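PDB 4W7W: cellulase from Xanthomonas axonopodis pv. citri, which probably hydrolyses the beta-1,4-glucosidic bonds of cellulose and binds cello-oligosaccharides such as cellopentaose. Local coordinates for residues G41-F44 with K45-Y49; Y112-S116 with G117-G121; L133-R136 with L137-F141; V203-A206 with K207-I211. All coordinates share one frame; numbering follows the deposited sequence.

How the contacts relate
All four contacts are local: in each, the two segments are continuous in the chain. They follow one another in series, and none nests in or crosses another. From the N terminus, contact 1 shapes the loop between strand 24-29 and helix 52-60. Contact 2 is the small hairpin that follows barrel strand 104-109. Contact 3 comes next, on helix 127-141, about 7 Å from contact 2 at the nearest atoms. Contact 4 starts helix 205-209, between barrel strands 183-186 and 219-226. Contacts 1 and 4 lie on opposite sides of the chain's centre, their own centres about 37 Å apart. They shape loops and helices around one closed eight-stranded alpha/beta barrel, contact 2 nearest the bound sugar.

Contact 1. Residues G41-F44 with K45-Y49; sequences GTLF and KDYTY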
loop_
_atom_site.group_PDB
_atom_site.type_symbol
_atom_site.label_atom_id
_atom_site.label_comp_id
_atom_site.label_asym_id
_atom_site.label_seq_id
_atom_site.Cartn_x
_atom_site.Cartn_y
_atom_site.Cartn_z
ATOM N N GLY A 41 16.749 14.746 1.423
ATOM C CA GLY A 41 17.301 13.703 2.258
ATOM C C GLY A 41 18.452 13.045 1.540
ATOM O O GLY A 41 18.644 13.201 0.335
ATOM N N THR A 42 19.240 12.309 2.306
ATOM C CA THR A 42 20.419 11.646 1.764
ATOM C C THR A 42 20.305 10.138 1.926
ATOM O O THR A 42 20.064 9.623 3.031
ATOM C CB THR A 42 21.693 12.159 2.451
ATOM O OG1 THR A 42 21.789 13.575 2.258
ATOM C CG2 THR A 42 22.952 11.482 1.880
ATOM N N LEU A 43 20.497 9.424 0.823
ATOM C CA LEU A 43 20.474 7.979 0.830
ATOM C C LEU A 43 21.467 7.432 1.851
ATOM O O LEU A 43 22.602 7.911 1.942
ATOM C CB LEU A 43 20.788 7.454 -0.562
ATOM C CG LEU A 43 20.760 5.939 -0.767
ATOM C CD1 LEU A 43 19.338 5.411 -0.660
ATOM C CD2 LEU A 43 21.388 5.565 -2.110
ATOM N N PHE A 44 21.035 6.425 2.607
ATOM C CA PHE A 44 21.789 5.750 3.680
ATOM C C PHE A 44 21.824 6.505 4.994
ATOM O O PHE A 44 22.182 5.922 6.021
ATOM C CB PHE A 44 23.205 5.335 3.269
ATOM C CG PHE A 44 23.246 4.468 2.057
ATOM C CD1 PHE A 44 22.581 3.248 2.026
ATOM C CD2 PHE A 44 23.955 4.875 0.938
ATOM C CE1 PHE A 44 22.635 2.448 0.896
ATOM C CE2 PHE A 44 24.004 4.082 -0.186
ATOM C CZ PHE A 44 23.345 2.870 -0.214
ATOM N N LYS A 45 21.460 7.778 4.979
ATOM C CA LYS A 45 21.455 8.605 6.182
ATOM C C LYS A 45 20.015 8.819 6.638
ATOM O O LYS A 45 19.646 8.520 7.780
ATOM C CB LYS A 45 22.135 9.944 5.862
ATOM C CG LYS A 45 22.181 10.948 6.991
ATOM C CD LYS A 45 22.992 12.168 6.594
ATOM C CE LYS A 45 23.416 12.981 7.804
ATOM N NZ LYS A 45 23.940 14.308 7.389
ATOM N N ASP A 46 19.192 9.349 5.742
ATOM C CA ASP A 46 17.798 9.638 6.073
ATOM C C ASP A 46 16.811 8.572 5.612
ATOM O O ASP A 46 15.710 8.467 6.153
ATOM C CB ASP A 46 17.408 10.969 5.453
ATOM C CG ASP A 46 18.324 12.096 5.893
ATOM O OD1 ASP A 46 18.457 12.265 7.115
ATOM O OD2 ASP A 46 18.915 12.774 5.026
ATOM N N TYR A 47 17.186 7.796 4.600
ATOM C CA TYR A 47 16.302 6.765 4.075
ATOM C C TYR A 47 17.164 5.751 3.366
ATOM O O TYR A 47 18.344 5.994 3.084
ATOM C CB TYR A 47 15.282 7.381 3.117
ATOM C CG TYR A 47 15.851 7.914 1.826
ATOM C CD1 TYR A 47 16.308 9.224 1.733
ATOM C CD2 TYR A 47 15.903 7.132 0.683
ATOM C CE1 TYR A 47 16.803 9.742 0.551
ATOM C CE2 TYR A 47 16.402 7.640 -0.503
ATOM C CZ TYR A 47 16.856 8.927 -0.570
ATOM O OH TYR A 47 17.328 9.394 -1.770
ATOM N N THR A 48 16.576 4.595 3.083
ATOM C CA THR A 48 17.272 3.545 2.385
ATOM C C THR A 48 16.294 2.785 1.520
ATOM O O THR A 48 15.111 2.741 1.825
ATOM C CB THR A 48 17.954 2.589 3.378
ATOM O OG1 THR A 48 18.784 1.683 2.655
ATOM C CG2 THR A 48 16.932 1.796 4.197
ATOM N N TYR A 49 16.800 2.197 0.447
ATOM C CA TYR A 49 16.066 1.211 -0.321
ATOM C C TYR A 49 16.391 -0.177 0.223
ATOM O O TYR A 49 17.355 -0.352 0.969
ATOM C CB TYR A 49 16.353 1.369 -1.829
ATOM C CG TYR A 49 15.448 2.408 -2.449
ATOM C CD1 TYR A 49 15.611 3.753 -2.173
ATOM C CD2 TYR A 49 14.398 2.039 -3.261
ATOM C CE1 TYR A 49 14.741 4.703 -2.675
ATOM C CE2 TYR A 49 13.515 2.986 -3.765
ATOM C CZ TYR A 49 13.695 4.308 -3.482
ATOM O OH TYR A 49 12.798 5.222 -3.998
HETATM O O HOH W 1 16.482 11.925 -2.061
HETATM O O HOH W 2 20.070 14.991 4.646
#
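The backbone of T42 is held by both the carboxylate and the backbone N-H of D46. T42 N donates to D46 OD2 at 2.8 Å, on the lone pair that faces away from the other carboxylate oxygen. In return, D46 N donates to T42 O at 2.9 Å, and this bond is nearly straight (170°). D46 CG lies anti to its own carbonyl carbon (chi1 -56°), which brings the carboxylate back to T42 N. T42 O takes a second donor, K45 N, at 3.0 Å, from above the carbonyl plane. That bond closes a type II beta turn with L43 and F44 at its corners. Farther along, F44 N donates to Y47 O at 2.8 Å. A water donates to D46 OD2 and also bonds T42 OG1, bridging the two side chains.

Packing centres on the Y47 ring. L43 CA sits over one face, 4.2 Å from the ring centroid, as a CH-pi contact. G41 lies at the ring edge. L43 CG is anti to its backbone N (chi1 -178°), and its CD1 reaches Y47 CE2 at 3.7 Å. The same methyl meets the edge of the Y49 ring, with CD1 to Y49 CD1 at 4.4 Å.

The loop joins strand 24-29 to helix 52-60. D46 O bonds the side chain of N35, a residue of the glycan pocket. The loop is tied to helix 85-100: both tyrosine hydroxyls bond Q87, and L43 and Y49 pack on L90. Y49 also touches L68 and F70 of strand 65-70.

Contact 2. Residues Y112-S116 with G117-G121; sequences YATYS and GKRIG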
loop_
_atom_site.group_PDB
_atom_site.type_symbol
_atom_site.label_atom_id
_atom_site.label_comp_id
_atom_site.label_asym_id
_atom_site.label_seq_id
_atom_site.Cartn_x
_atom_site.Cartn_y
_atom_site.Cartn_z
ATOM N N TYR A 112 0.056 10.312 1.856
ATOM C CA TYR A 112 -1.041 10.812 2.688
ATOM C C TYR A 112 -1.789 11.984 2.043
ATOM O O TYR A 112 -2.351 12.832 2.734
ATOM C CB TYR A 112 -0.555 11.193 4.092
ATOM C CG TYR A 112 0.209 10.096 4.804
ATOM C CD1 TYR A 112 -0.449 9.147 5.543
ATOM C CD2 TYR A 112 1.601 9.997 4.712
ATOM C CE1 TYR A 112 0.233 8.137 6.199
ATOM C CE2 TYR A 112 2.299 8.988 5.353
ATOM C CZ TYR A 112 1.609 8.062 6.101
ATOM O OH TYR A 112 2.304 7.063 6.751
ATOM N N ALA A 113 -1.814 11.996 0.714
ATOM C CA ALA A 113 -2.415 13.067 -0.072
ATOM C C ALA A 113 -1.799 14.435 0.208
ATOM O O ALA A 113 -2.472 15.465 0.121
ATOM C CB ALA A 113 -3.935 13.080 0.085
ATOM N N THR A 114 -0.493 14.432 0.463
ATOM C CA THR A 114 0.255 15.674 0.664
ATOM C C THR A 114 1.533 15.705 -0.163
ATOM O O THR A 114 2.092 14.659 -0.508
ATOM C CB THR A 114 0.644 15.897 2.140
ATOM O OG1 THR A 114 1.645 14.941 2.534
ATOM C CG2 THR A 114 -0.544 15.828 3.043
ATOM N N TYR A 115 1.987 16.925 -0.457
ATOM C CA TYR A 115 3.309 17.155 -1.032
ATOM C C TYR A 115 3.930 18.290 -0.223
ATOM O O TYR A 115 3.340 19.378 -0.106
ATOM C CB TYR A 115 3.212 17.542 -2.496
ATOM C CG TYR A 115 4.550 17.687 -3.178
ATOM C CD1 TYR A 115 5.221 18.905 -3.187
ATOM C CD2 TYR A 115 5.134 16.623 -3.854
ATOM C CE1 TYR A 115 6.437 19.061 -3.832
ATOM C CE2 TYR A 115 6.346 16.763 -4.511
ATOM C CZ TYR A 115 6.993 17.984 -4.493
ATOM O OH TYR A 115 8.205 18.163 -5.129
ATOM N N SER A 116 5.107 18.018 0.343
ATOM C CA SER A 116 5.794 18.925 1.255
ATOM C C SER A 116 4.834 19.488 2.279
ATOM O O SER A 116 4.809 20.694 2.544
ATOM C CB SER A 116 6.518 20.018 0.474
ATOM O OG SER A 116 7.640 19.444 -0.160
ATOM N N GLY A 117 4.024 18.593 2.840
ATOM C CA GLY A 117 3.149 18.939 3.941
ATOM C C GLY A 117 1.864 19.657 3.592
ATOM O O GLY A 117 1.101 19.978 4.490
ATOM N N LYS A 118 1.607 19.907 2.309
ATOM C CA LYS A 118 0.395 20.613 1.863
ATOM C C LYS A 118 -0.526 19.619 1.178
ATOM O O LYS A 118 -0.084 18.772 0.412
ATOM C CB LYS A 118 0.737 21.737 0.871
ATOM C CG LYS A 118 1.789 22.723 1.351
ATOM C CD LYS A 118 1.351 23.521 2.562
ATOM C CE LYS A 118 2.339 24.647 2.844
ATOM N NZ LYS A 118 2.121 25.237 4.190
ATOM N N ARG A 119 -1.821 19.736 1.443
ATOM C CA ARG A 119 -2.786 18.759 0.969
ATOM C C ARG A 119 -3.147 18.943 -0.495
ATOM O O ARG A 119 -3.316 20.063 -0.982
ATOM C CB ARG A 119 -4.070 18.854 1.791
ATOM C CG ARG A 119 -5.005 17.659 1.665
ATOM C CD ARG A 119 -4.527 16.483 2.496
ATOM N NE ARG A 119 -4.558 16.763 3.936
ATOM C CZ ARG A 119 -3.984 15.991 4.861
ATOM N NH1 ARG A 119 -3.353 14.869 4.526
ATOM N NH2 ARG A 119 -4.076 16.322 6.133
ATOM N N ILE A 120 -3.304 17.827 -1.191
ATOM C CA ILE A 120 -3.912 17.839 -2.518
ATOM C C ILE A 120 -5.270 18.536 -2.460
ATOM O O ILE A 120 -6.074 18.302 -1.548
ATOM C CB ILE A 120 -4.085 16.406 -3.045
ATOM C CG1 ILE A 120 -2.714 15.829 -3.387
ATOM C CG2 ILE A 120 -5.032 16.382 -4.243
ATOM C CD1 ILE A 120 -2.776 14.368 -3.750
ATOM N N GLY A 121 -5.518 19.394 -3.441
ATOM C CA GLY A 121 -6.755 20.164 -3.525
ATOM C C GLY A 121 -6.604 21.588 -3.030
ATOM O O GLY A 121 -7.479 22.410 -3.250
HETATM O O HOH W 3 4.256 15.703 2.393
#
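The guanidinium of R119 meets the backbone of Y112 at its edge. NH1 lies 2.9 Å from Y112 O, in the plane of the group, but the bond is weak because it is bent (128°). T114 CG2 approaches the same group obliquely, 3.3 Å from R119 NH1. The R119 chain is bent at chi2 (78°) and chi3 (65°), and this folds NH1 back over the first strand.

The motif is a beta hairpin with a type I' turn from Y115 to K118. T114 and R119 form a non-hydrogen-bonded antiparallel pair. Y115 and K118 form the hydrogen-bonded pair, with Y115 N to K118 O at 2.9 Å and K118 N to Y115 O at 3.0 Å. Past the paired strands, I120 N donates to A113 O at 2.8 Å.

The aromatic side chains face other parts of the fold. The Y115 ring packs edge-to-face with W72, and its hydroxyl bonds Q76 O. The Y112 side chain comes within about 4 Å of a bound glucose unit, so the hairpin starts beside the sugar.

T114 OG1 pairs with N111 O. It also accepts from a water at 2.7 Å, and that water takes the N-H of G117 at 2.9 Å.

Contact 3. Residues L133-R136 with L137-F141; sequences LWRR and LALEF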
loop_
_atom_site.group_PDB
_atom_site.type_symbol
_atom_site.label_atom_id
_atom_site.label_comp_id
_atom_site.label_asym_id
_atom_site.label_seq_id
_atom_site.Cartn_x
_atom_site.Cartn_y
_atom_site.Cartn_z
ATOM N N LEU A 133 2.521 13.273 -11.834
ATOM C CA LEU A 133 3.426 12.314 -11.230
ATOM C C LEU A 133 3.165 10.922 -11.812
ATOM O O LEU A 133 4.089 10.234 -12.266
ATOM C CB LEU A 133 3.253 12.340 -9.711
ATOM C CG LEU A 133 4.042 11.343 -8.856
ATOM C CD1 LEU A 133 3.494 9.922 -8.902
ATOM C CD2 LEU A 133 5.531 11.374 -9.190
ATOM N N TRP A 134 1.897 10.501 -11.797
ATOM C CA TRP A 134 1.589 9.158 -12.242
ATOM C C TRP A 134 1.691 8.967 -13.739
ATOM O O TRP A 134 2.018 7.885 -14.194
ATOM C CB TRP A 134 0.237 8.695 -11.675
ATOM C CG TRP A 134 0.384 8.158 -10.281
ATOM C CD1 TRP A 134 -0.040 8.718 -9.120
ATOM C CD2 TRP A 134 1.120 6.990 -9.925
ATOM N NE1 TRP A 134 0.362 7.953 -8.055
ATOM C CE2 TRP A 134 1.081 6.886 -8.529
ATOM C CE3 TRP A 134 1.802 6.015 -10.655
ATOM C CZ2 TRP A 134 1.691 5.843 -7.848
ATOM C CZ3 TRP A 134 2.417 4.987 -9.978
ATOM C CH2 TRP A 134 2.361 4.897 -8.598
ATOM N N ARG A 135 1.429 10.011 -14.525
ATOM C CA ARG A 135 1.741 9.966 -15.954
ATOM C C ARG A 135 3.214 9.592 -16.159
ATOM O O ARG A 135 3.551 8.698 -16.948
ATOM C CB ARG A 135 1.456 11.314 -16.611
ATOM C CG ARG A 135 1.866 11.400 -18.074
ATOM C CD ARG A 135 1.612 12.777 -18.680
ATOM N NE ARG A 135 2.512 13.768 -18.113
ATOM C CZ ARG A 135 3.762 13.976 -18.512
ATOM N NH1 ARG A 135 4.266 13.278 -19.514
ATOM N NH2 ARG A 135 4.511 14.869 -17.869
ATOM N N ARG A 136 4.075 10.287 -15.439
ATOM C CA ARG A 136 5.510 10.084 -15.592
ATOM C C ARG A 136 5.929 8.689 -15.140
ATOM O O ARG A 136 6.723 8.038 -15.818
ATOM C CB ARG A 136 6.259 11.162 -14.841
ATOM C CG ARG A 136 6.080 12.543 -15.435
ATOM C CD ARG A 136 6.704 13.595 -14.559
ATOM N NE ARG A 136 6.518 14.970 -15.019
ATOM C CZ ARG A 136 7.320 15.574 -15.881
ATOM N NH1 ARG A 136 8.279 14.900 -16.486
ATOM N NH2 ARG A 136 7.123 16.843 -16.180
ATOM N N LEU A 137 5.437 8.223 -13.997
ATOM C CA LEU A 137 5.767 6.873 -13.558
ATOM C C LEU A 137 5.206 5.828 -14.504
ATOM O O LEU A 137 5.878 4.839 -14.809
ATOM C CB LEU A 137 5.317 6.592 -12.127
ATOM C CG LEU A 137 6.067 7.361 -11.044
ATOM C CD1 LEU A 137 5.495 6.995 -9.682
ATOM C CD2 LEU A 137 7.554 7.084 -11.069
ATOM N N ALA A 138 3.992 6.047 -15.015
ATOM C CA ALA A 138 3.412 5.106 -15.959
ATOM C C ALA A 138 4.247 5.021 -17.245
ATOM O O ALA A 138 4.416 3.945 -17.811
ATOM C CB ALA A 138 1.985 5.490 -16.272
ATOM N N LEU A 139 4.767 6.151 -17.721
ATOM C CA LEU A 139 5.637 6.122 -18.895
ATOM C C LEU A 139 6.887 5.296 -18.641
ATOM O O LEU A 139 7.376 4.635 -19.553
ATOM C CB LEU A 139 6.006 7.537 -19.338
ATOM C CG LEU A 139 4.872 8.314 -20.013
ATOM C CD1 LEU A 139 5.212 9.793 -20.115
ATOM C CD2 LEU A 139 4.530 7.766 -21.388
ATOM N N GLU A 140 7.396 5.323 -17.415
ATOM C CA GLU A 140 8.588 4.552 -17.080
ATOM C C GLU A 140 8.331 3.055 -16.983
ATOM O O GLU A 140 9.192 2.256 -17.328
ATOM C CB GLU A 140 9.187 5.008 -15.760
ATOM C CG GLU A 140 9.686 6.420 -15.728
ATOM C CD GLU A 140 10.854 6.667 -16.643
ATOM O OE1 GLU A 140 11.621 5.713 -16.983
ATOM O OE2 GLU A 140 11.015 7.858 -17.012
ATOM N N PHE A 141 7.158 2.673 -16.476
ATOM C CA PHE A 141 6.898 1.291 -16.061
ATOM C C PHE A 141 5.788 0.606 -16.845
ATOM O O PHE A 141 5.427 -0.529 -16.531
ATOM C CB PHE A 141 6.615 1.247 -14.552
ATOM C CG PHE A 141 7.805 1.645 -13.730
ATOM C CD1 PHE A 141 8.952 0.849 -13.697
ATOM C CD2 PHE A 141 7.823 2.845 -13.047
ATOM C CE1 PHE A 141 10.066 1.241 -12.990
ATOM C CE2 PHE A 141 8.937 3.239 -12.315
ATOM C CZ PHE A 141 10.053 2.425 -12.280
HETATM O O HOH W 4 8.651 9.348 -17.315
#
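L137 packs on L133 and W134, one turn back along helix 127-141. This is a contact within a single helix, on the side facing the barrel. L137 CD1 lies over one face of the indole, 3.9 Å from the centroid of the six-membered ring and 20° off its normal. L133 CD1 covers the rim of the same face and touches L137 CD1 at 3.6 Å. L137 CG is anti to its carbonyl carbon (chi1 -68°), which carries CD1 back toward both residues.

Regular helical bonds run beneath, from L137 N to L133 O (3.0 Å) and from A138 N to W134 O (2.8 Å). R136 O accepts from E140 N at 3.2 Å. It also accepts from a water at 2.8 Å, and this water donates to E140 OE2 as well.

L139 CD1 lies near R135 NH1. R135 NH2 sits over the face of the R136 guanidinium, 3.4 Å above its plane. Both arginines form salt bridges to D132, R135 through NH2 and R136 through NE, and the shared carboxylate probably offsets part of their charge.

The helix leads to barrel strand 147-150. W134 donates through NE1 to L151 O and rests on L109 of strand 104-109. W134 and A138 pack against I174 of helix 160-176. E140 and F141 turn to helix 85-100, where E140 pairs with K92, and F141 also reaches L107 of strand 104-109.

Contact 4. Residues V203-A206 with K207-I211; sequences VSNA and KALEI
K207 N donates to the side chain of S204, the N-cap residue of helix 205-209. This short helix lies in the beta-alpha-beta unit between barrel strands 183-186 and 219-226. The bond from K207 N to S204 OG is 3.0 Å long and almost straight (163°). S204 OG stands between its own backbone N and carbonyl carbon (chi1 65°), and from there it points at the first turn. This is the capping bond: the side chain accepts an N-H of the first turn. The aliphatic start of K207 lies across V203, with K207 CG to V203 CG1 at 4.1 Å. The rest of the lysine leads away.

A208 comes next. Its N-H goes to S204 O at 2.9 Å, so S204 serves the first turn twice, once by its side chain and once by its backbone. A208 CB meets V203 CG1 at 4.0 Å, and the residue also packs on A160 of helix 160-176.

L209 N donates to N205 O at 2.9 Å. Its side chain lies close along that carbonyl, and CD1 reaches N205 CB at 4.2 Å. L209 and N205 also share W196 as a neighbour. N205 OD1 accepts from T188 N, which helps to hold the amide.

The E210 side chain runs back alongside the carbonyl of A206. Its OE2 sits 3.0 Å from A206 O, two acceptors side by side. The indole N-H of W254 probably makes this closeness tolerable: NE1 bonds E210 OE2 and, weakly, A206 O.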
loop_
_atom_site.group_PDB
_atom_site.type_symbol
_atom_site.label_atom_id
_atom_site.label_comp_id
_atom_site.label_asym_id
_atom_site.label_seq_id
_atom_site.Cartn_x
_atom_site.Cartn_y
_atom_site.Cartn_z
ATOM N N VAL A 203 -20.052 12.123 2.923
ATOM C CA VAL A 203 -20.074 11.070 1.909
ATOM C C VAL A 203 -19.042 9.994 2.236
ATOM O O VAL A 203 -17.913 10.300 2.598
ATOM C CB VAL A 203 -19.819 11.652 0.511
ATOM C CG1 VAL A 203 -19.790 10.555 -0.547
ATOM C CG2 VAL A 203 -20.878 12.704 0.192
ATOM N N SER A 204 -19.455 8.726 2.151
ATOM C CA SER A 204 -18.545 7.611 2.403
ATOM C C SER A 204 -17.617 7.351 1.223
ATOM O O SER A 204 -17.893 7.721 0.075
ATOM C CB SER A 204 -19.338 6.339 2.695
ATOM O OG SER A 204 -20.061 5.964 1.541
ATOM N N ASN A 205 -16.515 6.662 1.508
ATOM C CA ASN A 205 -15.685 6.138 0.426
ATOM C C ASN A 205 -16.473 5.234 -0.495
ATOM O O ASN A 205 -16.338 5.312 -1.716
ATOM C CB ASN A 205 -14.484 5.394 1.005
ATOM C CG ASN A 205 -13.352 6.319 1.403
ATOM O OD1 ASN A 205 -13.102 7.333 0.737
ATOM N ND2 ASN A 205 -12.622 5.954 2.458
ATOM N N ALA A 206 -17.321 4.398 0.075
ATOM C CA ALA A 206 -18.150 3.486 -0.696
ATOM C C ALA A 206 -18.945 4.221 -1.763
ATOM O O ALA A 206 -18.934 3.847 -2.930
ATOM C CB ALA A 206 -19.084 2.747 0.248
ATOM N N LYS A 207 -19.640 5.277 -1.361
ATOM C CA LYS A 207 -20.461 6.013 -2.295
ATOM C C LYS A 207 -19.606 6.812 -3.267
ATOM O O LYS A 207 -19.892 6.838 -4.460
ATOM C CB LYS A 207 -21.426 6.939 -1.538
ATOM C CG LYS A 207 -22.276 7.837 -2.398
ATOM C CD LYS A 207 -23.169 7.046 -3.347
ATOM C CE LYS A 207 -24.033 7.967 -4.183
ATOM N NZ LYS A 207 -24.916 7.192 -5.098
ATOM N N ALA A 208 -18.585 7.494 -2.771
ATOM C CA ALA A 208 -17.810 8.370 -3.637
ATOM C C ALA A 208 -17.101 7.594 -4.736
ATOM O O ALA A 208 -16.980 8.066 -5.865
ATOM C CB ALA A 208 -16.795 9.134 -2.824
ATOM N N LEU A 209 -16.597 6.406 -4.420
ATOM C CA LEU A 209 -15.735 5.682 -5.347
ATOM C C LEU A 209 -16.515 4.839 -6.332
ATOM O O LEU A 209 -15.930 4.335 -7.289
ATOM C CB LEU A 209 -14.725 4.834 -4.582
ATOM C CG LEU A 209 -13.714 5.696 -3.842
ATOM C CD1 LEU A 209 -12.942 4.852 -2.847
ATOM C CD2 LEU A 209 -12.742 6.417 -4.772
ATOM N N GLU A 210 -17.823 4.716 -6.154
ATOM C CA GLU A 210 -18.660 4.114 -7.186
ATOM C C GLU A 210 -18.607 4.866 -8.527
ATOM O O GLU A 210 -18.923 4.312 -9.571
ATOM C CB GLU A 210 -20.089 3.994 -6.663
ATOM C CG GLU A 210 -20.140 2.825 -5.714
ATOM C CD GLU A 210 -21.312 2.804 -4.749
ATOM O OE1 GLU A 210 -22.338 3.474 -4.986
ATOM O OE2 GLU A 210 -21.205 2.069 -3.729
ATOM N N ILE A 211 -18.210 6.128 -8.482
ATOM C CA ILE A 211 -18.168 6.950 -9.683
ATOM C C ILE A 211 -16.989 6.583 -10.579
ATOM O O ILE A 211 -16.988 6.934 -11.754
ATOM C CB ILE A 211 -18.085 8.471 -9.354
ATOM C CG1 ILE A 211 -16.671 8.889 -8.962
ATOM C CG2 ILE A 211 -19.102 8.892 -8.313
ATOM C CD1 ILE A 211 -16.594 10.322 -8.550
#